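Local coordinates for intimin (PDB 1F00), which probably mediates adhesion of enteropathogenic Escherichia coli to host cells by binding a receptor, with a C-type lectin-like domain following immunoglobulin-like domains, at residues 236-241 / 257-262. Sequence-based numbering, arbitrary orientation.
Sequences SQTIIS and TYDLVK
D259 holds the incoming loop of 236-241 through both of its carboxylate oxygens. D259 OD1 takes the hydroxyl of T238 at 2.7 Å from T238 OG1, on the syn side and 28° out of the carboxylate plane; a chi1 of 174° swings T238 OG1 away from the backbone N, to where it can meet the carboxylate, and the two side chains meet at about a right angle. D259 OD2 accepts the backbone N of I239 at 2.9 Å from above that plane. Within its own segment the same oxygen also receives V261 N, on its anti side, which closes an Asx turn, and K262 N, from above the plane, which completes an Asx motif. Three amides thus converge on OD2, fixing the carboxylate's rotation and tying the turn that follows strand 254-259 to the loop leading into strand 240-242; so many donors would probably stabilise the charged form of this buried group.

Backbone pairing takes over beyond the carboxylate. I240 and D259 form an antiparallel non-hydrogen-bonded pair, followed by the hydrogen-bonded pair of S241 and Y258, with S241 N to Y258 O at 2.8 Å and Y258 N to S241 O at 3.1 Å. I239 O is gripped from opposite faces of its carbonyl plane, by L260 N at 3.2 Å and by S241 OG at 2.8 Å.

Apolar packing flanks these bonds. V261 CG2 lies 3.6 Å from I239 CG1, across which its side chain runs at about a right angle, while I239 CG2 rests against L260 CB. On the sheet face shared with D259, the I240 side chain crosses that of T257 obliquely, I240 CG1 lying 3.5 Å from T257 OG1.

Strand 254-259 is the middle of a three-stranded antiparallel sheet in the C-type lectin-like domain, between 240-242 and 263-270. Y258 and L260 pack on helix 214-224, and I239 and L260 both reach P188 of strand 184-190.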
# COMPACT_ATOMS: atom_id res chain seq x y z
N SER A 236 -20.22 2.61 19.40
CA SER A 236 -21.64 2.64 19.05
C SER A 236 -22.24 1.28 18.76
O SER A 236 -21.68 0.50 17.98
CB SER A 236 -21.88 3.54 17.82
OG SER A 236 -21.65 4.90 18.12
N GLN A 237 -23.38 1.00 19.38
CA GLN A 237 -24.07 -0.26 19.14
C GLN A 237 -25.16 0.03 18.12
O GLN A 237 -25.76 -0.88 17.55
CB GLN A 237 -24.70 -0.80 20.43
CG GLN A 237 -23.69 -1.27 21.47
CD GLN A 237 -22.99 -0.12 22.18
OE1 GLN A 237 -22.03 -0.33 22.91
NE2 GLN A 237 -23.49 1.10 21.97
N THR A 238 -25.40 1.32 17.88
CA THR A 238 -26.40 1.73 16.91
C THR A 238 -26.08 3.07 16.27
O THR A 238 -25.74 4.02 16.97
CB THR A 238 -27.82 1.85 17.53
OG1 THR A 238 -28.72 2.38 16.56
CG2 THR A 238 -27.79 2.77 18.75
N ILE A 239 -26.15 3.12 14.95
CA ILE A 239 -25.92 4.36 14.24
C ILE A 239 -27.15 4.60 13.37
O ILE A 239 -27.06 4.76 12.15
CB ILE A 239 -24.64 4.32 13.38
CG1 ILE A 239 -23.43 4.09 14.29
CG2 ILE A 239 -24.46 5.66 12.65
CD1 ILE A 239 -22.08 4.14 13.57
N ILE A 240 -28.31 4.58 14.02
CA ILE A 240 -29.58 4.82 13.35
C ILE A 240 -29.51 6.27 12.85
O ILE A 240 -29.28 7.20 13.62
CB ILE A 240 -30.76 4.62 14.35
CG1 ILE A 240 -32.09 4.98 13.68
CG2 ILE A 240 -30.53 5.45 15.61
CD1 ILE A 240 -33.30 4.69 14.55
N SER A 241 -29.72 6.45 11.54
CA SER A 241 -29.62 7.77 10.93
C SER A 241 -30.83 8.19 10.10
O SER A 241 -31.42 7.37 9.40
CB SER A 241 -28.38 7.81 10.03
OG SER A 241 -27.28 7.17 10.65
N THR A 257 -35.37 5.83 8.66
CA THR A 257 -33.98 5.77 9.10
C THR A 257 -33.34 4.48 8.61
O THR A 257 -34.02 3.53 8.21
CB THR A 257 -33.86 5.77 10.64
OG1 THR A 257 -34.44 4.56 11.15
CG2 THR A 257 -34.58 6.98 11.26
N TYR A 258 -32.01 4.47 8.64
CA TYR A 258 -31.25 3.29 8.28
C TYR A 258 -30.13 3.30 9.32
O TYR A 258 -29.63 4.36 9.71
CB TYR A 258 -30.66 3.38 6.88
CG TYR A 258 -29.95 2.11 6.47
CD1 TYR A 258 -30.67 1.02 5.96
CD2 TYR A 258 -28.57 1.98 6.62
CE1 TYR A 258 -30.02 -0.17 5.61
CE2 TYR A 258 -27.91 0.80 6.27
CZ TYR A 258 -28.64 -0.27 5.77
OH TYR A 258 -27.98 -1.43 5.43
N ASP A 259 -29.75 2.11 9.78
CA ASP A 259 -28.74 1.98 10.81
C ASP A 259 -27.45 1.44 10.21
O ASP A 259 -27.41 0.31 9.72
CB ASP A 259 -29.29 1.03 11.89
CG ASP A 259 -28.51 1.10 13.18
OD1 ASP A 259 -29.16 1.08 14.25
OD2 ASP A 259 -27.26 1.16 13.14
N LEU A 260 -26.39 2.26 10.24
CA LEU A 260 -25.11 1.86 9.69
C LEU A 260 -24.43 0.74 10.46
O LEU A 260 -23.36 0.26 10.06
CB LEU A 260 -24.17 3.07 9.57
CG LEU A 260 -24.56 4.06 8.45
CD1 LEU A 260 -23.63 5.27 8.48
CD2 LEU A 260 -24.48 3.36 7.10
N VAL A 261 -25.03 0.33 11.57
CA VAL A 261 -24.49 -0.79 12.35
C VAL A 261 -25.41 -2.00 12.20
O VAL A 261 -24.98 -3.08 11.81
CB VAL A 261 -24.36 -0.47 13.86
CG1 VAL A 261 -24.07 -1.76 14.63
CG2 VAL A 261 -23.21 0.51 14.09
N LYS A 262 -26.70 -1.79 12.47
CA LYS A 262 -27.69 -2.86 12.41
C LYS A 262 -28.51 -2.97 11.13
O LYS A 262 -29.38 -3.84 11.03
CB LYS A 262 -28.65 -2.71 13.60
CG LYS A 262 -27.96 -2.40 14.92
CD LYS A 262 -28.89 -2.48 16.11
CE LYS A 262 -29.90 -1.34 16.14
NZ LYS A 262 -30.60 -1.31 17.46